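Local coordinates for Lys-gingipain catalytic subunit (Porphyromonas gingivalis, PDB 6I9A), which cleaves proteins after lysine residues as a secreted cysteine protease of the peptidase C25 family that may act as a virulence factor of this periodontal pathogen, at residues T12-L17 and G397-I402; T54-I59 and L103-V108; I172-Q177 and W291-N296; C249-F254 and P259-V264. All coordinates share one frame; numbering follows the deposited sequence.

Interaction 1 (T12-L17 and G397-I402); sequences TPVRML and GSYVAI
Tyr399 reaches out of its strand with its phenol directed at the turn Thr12-Pro13-Val14, and all three residues gather round its outer end. CG of Tyr399 stands anti to the backbone N (chi1 -174°), which carries the ring off the strand and across to the start of the chain. Thr12 lies along one flank: its methyl CG2 approaches Tyr399 CE1 to 3.9 Å, the two side chains running past each other in opposite directions. On the other flank Val14 crosses the ring at a slant, with Val14 CG2 3.9 Å from Tyr399 CE2. Both methyls meet the ring obliquely, and between them lies the hydroxyl. Tyr399 OH accepts a hydrogen bond of 3.0 Å from Val14 N, bent only modestly at 158°. Pro13, which follows a cis peptide bond, brings its CA within 3.4 Å of the same OH, so the oxygen sits against the backbone of Pro13 and Val14. Tyr399 OH is also hydrogen-bonded to Gly39 O; with a backbone N-H on one hand and a carbonyl on the other, the buried phenol is held at its end by two partners, and two backbone runs are linked through one oxygen. This is interdomain packing, away from the active site: it joins the Ig-like C-terminal domain to the catalytic domain. Strand 14-20 is an inner strand of the four-stranded parallel sheet, paired with strands 40-46 and 79-83, and strand 399-404 belongs to the antiparallel sheet, whose strand 407-413 adds Thr411 and Val413 beside Pro13, Thr12 and Tyr399.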
# COMPACT_ATOMS: atom_id res chain seq x y z
N THR A 12 -0.28 -14.99 -6.44
CA THR A 12 0.59 -15.01 -7.61
C THR A 12 0.02 -15.96 -8.65
O THR A 12 -0.67 -16.93 -8.29
CB THR A 12 2.03 -15.47 -7.24
OG1 THR A 12 1.99 -16.77 -6.68
CG2 THR A 12 2.71 -14.51 -6.26
N PRO A 13 0.36 -15.77 -9.92
CA PRO A 13 0.99 -14.56 -10.48
C PRO A 13 0.21 -13.30 -10.13
O PRO A 13 -1.03 -13.31 -10.05
CB PRO A 13 1.00 -14.80 -12.00
CG PRO A 13 0.77 -16.29 -12.18
CD PRO A 13 -0.13 -16.67 -11.00
N VAL A 14 0.93 -12.24 -9.83
CA VAL A 14 0.27 -10.99 -9.50
C VAL A 14 -0.46 -10.43 -10.73
O VAL A 14 0.15 -10.34 -11.79
CB VAL A 14 1.25 -9.94 -8.93
CG1 VAL A 14 0.48 -8.68 -8.52
CG2 VAL A 14 2.01 -10.53 -7.75
N ARG A 15 -1.74 -10.09 -10.59
CA ARG A 15 -2.53 -9.47 -11.65
C ARG A 15 -3.04 -8.13 -11.20
O ARG A 15 -3.54 -8.01 -10.06
CB ARG A 15 -3.68 -10.39 -12.04
CG ARG A 15 -3.15 -11.77 -12.49
CD ARG A 15 -4.27 -12.75 -12.83
NE ARG A 15 -3.80 -14.14 -12.93
CZ ARG A 15 -3.13 -14.63 -13.95
NH1 ARG A 15 -2.89 -13.89 -15.02
NH2 ARG A 15 -2.70 -15.88 -13.92
N MET A 16 -2.95 -7.12 -12.05
CA MET A 16 -3.41 -5.78 -11.69
C MET A 16 -4.22 -5.18 -12.83
O MET A 16 -3.74 -5.13 -13.98
CB MET A 16 -2.20 -4.88 -11.36
CG MET A 16 -2.54 -3.41 -11.17
SD MET A 16 -0.99 -2.45 -10.91
CE MET A 16 -0.82 -2.80 -9.10
N LEU A 17 -5.43 -4.72 -12.51
CA LEU A 17 -6.29 -3.98 -13.41
C LEU A 17 -5.99 -2.50 -13.15
O LEU A 17 -6.06 -2.06 -11.98
CB LEU A 17 -7.76 -4.33 -13.11
CG LEU A 17 -8.78 -3.52 -13.87
CD1 LEU A 17 -8.66 -3.74 -15.40
CD2 LEU A 17 -10.19 -3.94 -13.49
N GLY A 397 10.28 -18.36 -1.40
CA GLY A 397 9.27 -17.31 -1.36
C GLY A 397 9.53 -16.17 -2.31
O GLY A 397 8.65 -15.34 -2.52
N SER A 398 10.75 -16.08 -2.88
CA SER A 398 11.03 -15.01 -3.82
C SER A 398 10.21 -15.17 -5.09
O SER A 398 9.91 -16.29 -5.53
CB SER A 398 12.50 -15.03 -4.22
OG SER A 398 13.35 -14.78 -3.10
N TYR A 399 9.86 -14.04 -5.70
CA TYR A 399 9.07 -13.98 -6.93
C TYR A 399 9.99 -13.57 -8.06
O TYR A 399 10.64 -12.51 -8.01
CB TYR A 399 7.93 -13.01 -6.71
CG TYR A 399 6.91 -12.92 -7.82
CD1 TYR A 399 6.25 -14.07 -8.30
CD2 TYR A 399 6.48 -11.68 -8.31
CE1 TYR A 399 5.21 -13.96 -9.23
CE2 TYR A 399 5.46 -11.58 -9.24
CZ TYR A 399 4.82 -12.72 -9.69
OH TYR A 399 3.78 -12.59 -10.57
N VAL A 400 10.04 -14.44 -9.10
CA VAL A 400 10.93 -14.25 -10.23
C VAL A 400 10.14 -13.90 -11.47
O VAL A 400 9.16 -14.58 -11.78
CB VAL A 400 11.76 -15.54 -10.45
CG1 VAL A 400 12.76 -15.35 -11.59
CG2 VAL A 400 12.48 -15.98 -9.16
N ALA A 401 10.59 -12.90 -12.22
CA ALA A 401 9.89 -12.45 -13.42
C ALA A 401 10.87 -12.30 -14.54
O ALA A 401 11.92 -11.66 -14.38
CB ALA A 401 9.18 -11.11 -13.18
N ILE A 402 10.52 -12.80 -15.73
CA ILE A 402 11.30 -12.64 -16.95
C ILE A 402 10.51 -11.74 -17.89
O ILE A 402 9.34 -12.01 -18.15
CB ILE A 402 11.63 -13.99 -17.59
CG1 ILE A 402 12.48 -14.86 -16.64
CG2 ILE A 402 12.35 -13.78 -18.95
CD1 ILE A 402 12.73 -16.28 -17.18

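Interaction 2 (T54-I59 and L103-V108); sequences TTNASI and LYYSAV
Tyr105 meets helix 56-72 at its first turn, where Asn56 meets its hydroxyl and Ile59 its CE1. The phenol OH gives a weak hydrogen bond to Asn56 OD1 at 2.7 Å, with the amide plane turned 65° from the ring plane. Asn56 can do this because CG stands anti to its backbone N (chi1 -180°), which swings the amide over to the tyrosine. Three residues further along the helix, Ile59 lays its branch methyl CG2 at 3.9 Å from Tyr105 CE1, the only apolar side-chain touch between the segments.

In the second shell, each end of the polar pair has a further partner: Gly91 N is hydrogen-bonded to Tyr105 OH, and Asn56 ND2 to Glu92 OE1. The helix start itself is fixed by a capping box, in which Ser58 N donates to Thr55 OG1 at 3.1 Å and Thr55 N returns a bond to Ser58 OG. Leu80 and Leu82 of strand 79-83 and Ile63 of the helix also touch the Tyr105 side chain.

The buried hydroxyl thus works both ways: accepting from the Gly91 N-H and donating weakly to Asn56 OD1, it probably has its orientation set and stays neutral.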
# COMPACT_ATOMS: atom_id res chain seq x y z
N THR A 54 -16.83 7.29 -19.04
CA THR A 54 -16.31 8.41 -18.26
C THR A 54 -17.09 8.67 -16.97
O THR A 54 -16.76 9.61 -16.24
CB THR A 54 -16.35 9.70 -19.15
OG1 THR A 54 -17.69 9.88 -19.62
CG2 THR A 54 -15.39 9.62 -20.31
N THR A 55 -18.08 7.83 -16.64
CA THR A 55 -18.90 8.09 -15.45
C THR A 55 -18.64 7.09 -14.35
O THR A 55 -18.13 6.00 -14.61
CB THR A 55 -20.41 8.04 -15.81
OG1 THR A 55 -20.73 6.72 -16.25
CG2 THR A 55 -20.80 9.08 -16.87
N ASN A 56 -19.05 7.42 -13.13
CA ASN A 56 -18.91 6.45 -12.05
C ASN A 56 -19.60 5.13 -12.44
O ASN A 56 -19.01 4.04 -12.23
CB ASN A 56 -19.56 6.99 -10.79
CG ASN A 56 -19.43 6.01 -9.66
OD1 ASN A 56 -18.32 5.67 -9.25
ND2 ASN A 56 -20.53 5.58 -9.09
N ALA A 57 -20.84 5.21 -12.99
CA ALA A 57 -21.55 3.99 -13.33
C ALA A 57 -20.83 3.15 -14.39
O ALA A 57 -20.75 1.93 -14.25
CB ALA A 57 -22.95 4.33 -13.82
N SER A 58 -20.30 3.80 -15.46
CA SER A 58 -19.67 3.03 -16.53
C SER A 58 -18.34 2.44 -16.02
O SER A 58 -18.03 1.30 -16.33
CB SER A 58 -19.48 3.91 -17.76
OG SER A 58 -18.46 4.90 -17.61
N ILE A 59 -17.57 3.24 -15.29
CA ILE A 59 -16.27 2.77 -14.82
C ILE A 59 -16.46 1.61 -13.85
O ILE A 59 -15.76 0.59 -13.94
CB ILE A 59 -15.49 3.95 -14.17
CG1 ILE A 59 -15.08 4.97 -15.25
CG2 ILE A 59 -14.26 3.42 -13.36
CD1 ILE A 59 -14.68 6.30 -14.67
N LEU A 103 -14.69 2.39 -2.43
CA LEU A 103 -15.00 1.00 -2.08
C LEU A 103 -15.81 0.30 -3.15
O LEU A 103 -15.58 -0.91 -3.40
CB LEU A 103 -15.82 0.98 -0.77
CG LEU A 103 -16.23 -0.44 -0.31
CD1 LEU A 103 -15.05 -1.35 -0.03
CD2 LEU A 103 -17.13 -0.36 0.91
N TYR A 104 -16.79 1.00 -3.75
CA TYR A 104 -17.72 0.29 -4.63
C TYR A 104 -17.14 -0.00 -6.02
O TYR A 104 -17.72 -0.81 -6.74
CB TYR A 104 -19.05 1.04 -4.67
CG TYR A 104 -19.65 0.96 -3.28
CD1 TYR A 104 -19.70 2.10 -2.46
CD2 TYR A 104 -20.05 -0.26 -2.74
CE1 TYR A 104 -20.16 2.02 -1.14
CE2 TYR A 104 -20.50 -0.35 -1.43
CZ TYR A 104 -20.56 0.80 -0.63
OH TYR A 104 -20.95 0.69 0.68
N TYR A 105 -15.97 0.52 -6.33
CA TYR A 105 -15.25 -0.00 -7.51
C TYR A 105 -14.71 -1.40 -7.21
O TYR A 105 -14.69 -2.26 -8.10
CB TYR A 105 -14.07 0.90 -7.88
CG TYR A 105 -14.50 2.28 -8.37
CD1 TYR A 105 -15.42 2.43 -9.41
CD2 TYR A 105 -13.97 3.44 -7.79
CE1 TYR A 105 -15.82 3.70 -9.85
CE2 TYR A 105 -14.36 4.71 -8.21
CZ TYR A 105 -15.28 4.83 -9.25
OH TYR A 105 -15.70 6.08 -9.66
N SER A 106 -14.27 -1.63 -5.97
CA SER A 106 -13.61 -2.87 -5.50
C SER A 106 -14.58 -3.93 -5.00
O SER A 106 -14.25 -5.12 -5.03
CB SER A 106 -12.59 -2.55 -4.39
OG SER A 106 -13.14 -2.24 -3.11
N ALA A 107 -15.74 -3.53 -4.52
CA ALA A 107 -16.72 -4.41 -3.90
C ALA A 107 -17.64 -4.87 -4.99
O ALA A 107 -18.53 -4.14 -5.40
CB ALA A 107 -17.46 -3.66 -2.78
N VAL A 108 -17.39 -6.08 -5.48
CA VAL A 108 -18.09 -6.56 -6.69
C VAL A 108 -19.34 -7.38 -6.35
O VAL A 108 -20.41 -7.15 -6.94
CB VAL A 108 -17.13 -7.36 -7.58
CG1 VAL A 108 -17.83 -7.83 -8.85
CG2 VAL A 108 -15.90 -6.54 -7.94

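Interaction 3 (I172-Q177 and W291-N296); sequences IKYGMQ and WSVGAN. With NA (sodium ion), chain F.
Tyr174 packs against Val293 from CB outward and ends on a sodium ion that the two residues share. Val293 is modelled in two conformers, and the methyl contacts given here hold for one of them. Tyr174 CB lies 3.9 Å from Val293 CG2, and CG lies near both valine methyls. Tyr174 has CG anti to its backbone N (chi1 179°), which sends the ring away from helix 163-178 and across the end of helix 285-293. Further out, CD1 and CE1 pass the other methyl: Val293 CG1 sits 3.9 Å from the centroid of the Tyr174 ring and 13° off its normal, a CH-pi contact over the face. CE2 and CZ then come up to the carbonyl of Val293. At the tip, Tyr174 OH binds the sodium ion at 2.5 Å, and Val293 O binds it at 2.3 Å. These two oxygens are 3.6 Å apart and bridged by the metal. Water 1 is a third ligand at 2.4 Å, and Thr308, Ser309 and Asp314 complete the shell.

Gly294 leaves the helix with positive phi, close beside the ion. The result is a sodium site built of hydroxyl, carbonyl, carboxylate and water oxygens, joining a helix flank to a helix C-terminus in the catalytic domain.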
# COMPACT_ATOMS: atom_id res chain seq x y z
N ILE A 172 0.53 3.51 20.35
CA ILE A 172 1.93 3.66 19.91
C ILE A 172 2.84 2.78 20.77
O ILE A 172 3.79 2.18 20.24
CB ILE A 172 2.31 5.17 19.99
CG1 ILE A 172 1.46 6.02 19.04
CG2 ILE A 172 3.82 5.37 19.76
CD1 ILE A 172 1.43 5.61 17.62
N LYS A 173 2.55 2.65 22.07
CA LYS A 173 3.36 1.79 22.94
C LYS A 173 3.29 0.34 22.50
O LYS A 173 4.28 -0.39 22.61
CB LYS A 173 2.96 1.95 24.40
CG LYS A 173 3.35 3.32 24.98
CD LYS A 173 2.83 3.49 26.42
CE LYS A 173 3.40 4.75 27.05
NZ LYS A 173 2.93 4.88 28.45
N TYR A 174 2.13 -0.14 22.05
CA TYR A 174 2.01 -1.53 21.55
C TYR A 174 2.91 -1.70 20.31
O TYR A 174 3.68 -2.64 20.24
CB TYR A 174 0.52 -1.79 21.19
CG TYR A 174 0.27 -3.18 20.65
CD1 TYR A 174 -0.17 -4.21 21.49
CD2 TYR A 174 0.45 -3.46 19.30
CE1 TYR A 174 -0.46 -5.47 20.98
CE2 TYR A 174 0.19 -4.74 18.78
CZ TYR A 174 -0.26 -5.73 19.63
OH TYR A 174 -0.56 -6.99 19.19
N GLY A 175 2.81 -0.76 19.37
CA GLY A 175 3.68 -0.80 18.19
C GLY A 175 5.17 -0.88 18.54
O GLY A 175 5.93 -1.67 17.96
N MET A 176 5.59 -0.04 19.46
CA MET A 176 6.99 -0.03 19.89
C MET A 176 7.40 -1.26 20.67
O MET A 176 8.52 -1.77 20.49
CB MET A 176 7.30 1.23 20.73
CG MET A 176 7.13 2.51 19.95
SD MET A 176 7.67 3.97 20.81
CE MET A 176 6.63 3.98 22.15
N GLN A 177 6.53 -1.79 21.52
CA GLN A 177 6.87 -2.95 22.31
C GLN A 177 7.16 -4.10 21.40
O GLN A 177 8.13 -4.84 21.61
CB GLN A 177 5.72 -3.32 23.26
CG GLN A 177 5.98 -4.63 23.96
CD GLN A 177 5.03 -4.94 25.06
OE1 GLN A 177 4.19 -4.12 25.43
NE2 GLN A 177 5.22 -6.11 25.65
N TRP A 291 -8.04 -1.03 14.93
CA TRP A 291 -7.36 -1.02 13.62
C TRP A 291 -5.88 -1.24 13.76
O TRP A 291 -5.29 -2.09 13.10
CB TRP A 291 -7.70 0.31 12.94
CG TRP A 291 -7.48 0.42 11.47
CD1 TRP A 291 -8.45 0.36 10.52
CD2 TRP A 291 -6.26 0.76 10.78
NE1 TRP A 291 -7.93 0.63 9.29
CE2 TRP A 291 -6.59 0.91 9.41
CE3 TRP A 291 -4.94 1.00 11.18
CZ2 TRP A 291 -5.67 1.32 8.45
CZ3 TRP A 291 -4.00 1.33 10.20
CH2 TRP A 291 -4.36 1.51 8.86
N SER A 292 -5.25 -0.49 14.68
CA SER A 292 -3.80 -0.60 14.85
C SER A 292 -3.35 -1.76 15.69
O SER A 292 -2.35 -2.40 15.34
CB SER A 292 -3.19 0.66 15.45
OG SER A 292 -3.34 1.78 14.57
N VAL A 293 -4.02 -2.05 16.83
CA VAL A 293 -3.55 -3.01 17.81
C VAL A 293 -4.17 -4.40 17.69
O VAL A 293 -3.54 -5.40 18.05
CB VAL A 293 -3.89 -2.42 19.20
CG1 VAL A 293 -3.79 -3.43 20.32
CG2 VAL A 293 -2.99 -1.22 19.49
N GLY A 294 -5.43 -4.44 17.24
CA GLY A 294 -6.24 -5.66 17.23
C GLY A 294 -7.47 -5.46 18.08
O GLY A 294 -7.56 -4.55 18.93
N ALA A 295 -8.47 -6.31 17.82
CA ALA A 295 -9.66 -6.32 18.69
C ALA A 295 -9.31 -6.83 20.09
O ALA A 295 -8.24 -7.41 20.33
CB ALA A 295 -10.74 -7.19 18.07
N ASN A 296 -10.26 -6.63 21.01
CA ASN A 296 -10.08 -6.98 22.46
C ASN A 296 -9.11 -6.01 23.16
O ASN A 296 -8.77 -6.23 24.30
CB ASN A 296 -9.71 -8.44 22.75
CG ASN A 296 -10.91 -9.31 22.92
OD1 ASN A 296 -11.98 -8.84 23.39
ND2 ASN A 296 -10.80 -10.57 22.50
NA NA F . -2.88 -7.61 18.46
O HOH W 1 -2.35 -9.98 18.69

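Interaction 4 (C249-F254 and P259-V264); sequences CITAQF and PCFGEV. With CA (calcium ion), chain H; H8E (benzyl-N-[(2S)-1-[[(3S)-7-amino-1-(benzylamino)-1,2-dioxoheptan-3-yl]amino]-5-(2-methyl-2-phenylhydrazinyl)-1,5-dioxopentan-2-yl]carbamate), chain I.
Metal bonds join the segments through a calcium ion: Phe254 O binds it at 2.4 Å, and Glu263 grips it with both carboxylate oxygens, OE1 at 2.6 Å and OE2 at 2.5 Å. Three waters and Asp85 share the shell, and Ser122 OG is hydrogen-bonded to Glu263 OE2.

Among hydrogen bonds, Gly262 N donates to Thr251 O at 2.9 Å across the contact, with the donor tilted 26° from the carbonyl plane. Within the turn into the helix, Cys260 and Glu263 make a capping box: Cys260 N donates to the anti lone pair of Glu263 OE1 at 3.0 Å, and Glu263 N returns a weak bond to Cys260 SG. One carboxylate oxygen therefore serves both helix cap and metal.

Apolar contacts are few: Thr251 CB lies 3.9 Å from Phe261 CB, and Cys260 SG, held between its backbone N and carbonyl carbon (chi1 69°), points to the 251-254 backbone, 4.0 Å from Phe254 CB.

The covalent bond is at the far end: the nucleophile Cys249 joins its SG to CBN of the inhibitor, and Cys249 N donates to OAG. The 249-254 loop follows strand 242-247 of the mixed sheet and leads into helix 261-267, with Leu360 of strand 357-361 against Ala252 and Cys260.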
# COMPACT_ATOMS: atom_id res chain seq x y z
N CYS A 249 -9.40 11.85 11.46
CA CYS A 249 -10.43 12.27 10.53
C CYS A 249 -9.88 12.83 9.23
O CYS A 249 -8.83 13.49 9.24
CB CYS A 249 -11.29 13.38 11.18
SG CYS A 249 -12.21 12.82 12.65
N ILE A 250 -10.60 12.56 8.15
CA ILE A 250 -10.78 13.26 6.88
C ILE A 250 -9.51 13.66 6.10
O ILE A 250 -9.69 14.29 5.03
CB ILE A 250 -11.73 14.49 7.04
CG1 ILE A 250 -11.17 15.57 7.99
CG2 ILE A 250 -13.12 13.99 7.51
CD1 ILE A 250 -12.12 16.80 8.14
N THR A 251 -8.30 13.24 6.49
CA THR A 251 -7.12 13.61 5.71
C THR A 251 -7.07 12.97 4.33
O THR A 251 -6.28 13.45 3.50
CB THR A 251 -5.86 13.21 6.45
OG1 THR A 251 -5.77 11.79 6.60
CG2 THR A 251 -5.68 13.93 7.79
N ALA A 252 -7.89 11.93 4.07
CA ALA A 252 -7.93 11.29 2.75
C ALA A 252 -9.25 11.62 2.09
O ALA A 252 -9.71 10.87 1.23
CB ALA A 252 -7.71 9.79 2.88
N GLN A 253 -9.86 12.77 2.39
CA GLN A 253 -11.15 13.17 1.73
C GLN A 253 -10.79 13.78 0.38
O GLN A 253 -10.70 15.00 0.20
CB GLN A 253 -11.90 14.14 2.63
CG GLN A 253 -13.38 14.22 2.20
CD GLN A 253 -14.17 15.08 3.14
OE1 GLN A 253 -14.59 16.21 2.79
NE2 GLN A 253 -14.40 14.57 4.33
N PHE A 254 -10.62 12.89 -0.60
CA PHE A 254 -9.96 13.27 -1.84
C PHE A 254 -10.86 13.92 -2.87
O PHE A 254 -10.38 14.26 -3.97
CB PHE A 254 -9.21 12.05 -2.44
CG PHE A 254 -10.09 10.86 -2.70
CD1 PHE A 254 -10.18 9.82 -1.77
CD2 PHE A 254 -10.80 10.75 -3.88
CE1 PHE A 254 -11.01 8.72 -2.00
CE2 PHE A 254 -11.66 9.67 -4.11
CZ PHE A 254 -11.74 8.64 -3.19
N PRO A 259 -6.77 20.00 -2.71
CA PRO A 259 -6.16 18.67 -2.55
C PRO A 259 -6.06 18.33 -1.05
O PRO A 259 -5.66 19.15 -0.21
CB PRO A 259 -4.75 18.84 -3.17
CG PRO A 259 -5.02 19.92 -4.24
CD PRO A 259 -5.90 20.88 -3.51
N CYS A 260 -6.47 17.11 -0.71
CA CYS A 260 -6.43 16.76 0.69
C CYS A 260 -5.00 16.42 1.13
O CYS A 260 -4.10 16.25 0.30
CB CYS A 260 -7.40 15.62 0.99
SG CYS A 260 -6.92 14.01 0.26
N PHE A 261 -4.78 16.27 2.44
CA PHE A 261 -3.48 15.95 2.98
C PHE A 261 -2.88 14.71 2.31
O PHE A 261 -1.69 14.71 1.96
CB PHE A 261 -3.66 15.73 4.50
CG PHE A 261 -2.40 15.42 5.24
CD1 PHE A 261 -1.94 14.11 5.36
CD2 PHE A 261 -1.69 16.43 5.88
CE1 PHE A 261 -0.80 13.81 6.09
CE2 PHE A 261 -0.55 16.13 6.62
CZ PHE A 261 -0.12 14.82 6.75
N GLY A 262 -3.69 13.64 2.14
CA GLY A 262 -3.14 12.42 1.54
C GLY A 262 -2.73 12.61 0.08
O GLY A 262 -1.79 11.95 -0.39
N GLU A 263 -3.45 13.49 -0.65
CA GLU A 263 -3.08 13.79 -2.02
C GLU A 263 -1.78 14.60 -2.02
O GLU A 263 -0.88 14.35 -2.80
CB GLU A 263 -4.21 14.55 -2.72
CG GLU A 263 -5.36 13.62 -3.09
CD GLU A 263 -6.56 14.36 -3.66
OE1 GLU A 263 -7.04 15.34 -3.05
OE2 GLU A 263 -7.09 13.88 -4.69
N VAL A 264 -1.70 15.64 -1.16
CA VAL A 264 -0.48 16.46 -1.18
C VAL A 264 0.74 15.64 -0.79
O VAL A 264 1.80 15.78 -1.43
CB VAL A 264 -0.66 17.69 -0.26
CG1 VAL A 264 0.64 18.50 -0.14
CG2 VAL A 264 -1.76 18.60 -0.81
CA CA H . -8.78 15.65 -4.99
CAQ H8E I . -10.27 18.98 13.01
CAK H8E I . -9.32 20.02 13.12
CAH H8E I . -8.73 20.28 14.36
CAL H8E I . -9.07 19.55 15.50
CAR H8E I . -10.01 18.55 15.35
CBO H8E I . -10.59 18.22 14.14
CBA H8E I . -11.58 17.21 14.11
NBE H8E I . -11.02 15.86 13.94
CBL H8E I . -11.59 14.75 14.50
OAE H8E I . -12.55 14.84 15.27
CBN H8E I . -10.97 13.41 14.11
OAG H8E I . -9.79 13.52 13.66
CBS H8E I . -11.18 12.34 15.22
CBB H8E I . -10.18 11.17 15.13
CAY H8E I . -10.31 10.18 16.29
CAX H8E I . -9.53 8.88 16.11
CAW H8E I . -8.03 9.08 16.25
NAB H8E I . -7.34 7.76 16.10
NBG H8E I . -12.55 11.82 15.28
C H8E I . -13.37 11.89 16.32
O H8E I . -13.14 12.44 17.39
CA H8E I . -14.77 11.37 16.01
N H8E I . -15.50 10.95 17.20
CBK H8E I . -15.13 9.87 17.94
OAD H8E I . -14.08 9.27 17.67
OBI H8E I . -15.93 9.55 18.88
CBD H8E I . -15.57 8.45 19.79
CBP H8E I . -16.47 8.40 20.94
CAS H8E I . -17.55 7.51 21.00
CAM H8E I . -18.43 7.43 22.12
CAI H8E I . -18.19 8.35 23.15
CAN H8E I . -17.16 9.28 23.06
CAT H8E I . -16.30 9.31 21.98
CB H8E I . -15.58 12.46 15.29
CG H8E I . -15.73 13.76 16.13
CD H8E I . -16.19 14.90 15.28
OE1 H8E I . -17.38 15.06 15.01
NE2 H8E I . -15.16 15.64 14.81
NBT H8E I . -15.34 16.67 13.87
CAA H8E I . -14.61 16.40 12.60
CBQ H8E I . -15.44 17.98 14.42
CAU H8E I . -15.08 19.12 13.70
CAO H8E I . -15.25 20.39 14.25
CAJ H8E I . -15.77 20.53 15.53
CAP H8E I . -16.10 19.40 16.28
CAV H8E I . -15.96 18.13 15.72
O HOH W 2 -10.78 16.43 -6.14
O HOH W 3 -9.55 16.98 -3.08
O HOH W 4 -7.85 17.80 -5.32

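From the N terminus, the segment 12-17 opens interaction 1, whose partner arrives only at 397-402, so its loop encloses the other three contacts and joins the catalytic domain to the Ig-like domain. Inside it, interaction 2 closes first, tying helix 56-72 to the 103-108 segment on the side of the four-stranded parallel sheet. Interaction 3 follows in series, linking helices 163-178 and 285-293 beside the six-stranded mixed sheet, and interaction 4, a short loop after strand 242-247, is nested within it. None of the four touch; interactions 2 and 4 have centres about 20 Å apart, while 1 and 4 lie on opposite sides of the chain's centre.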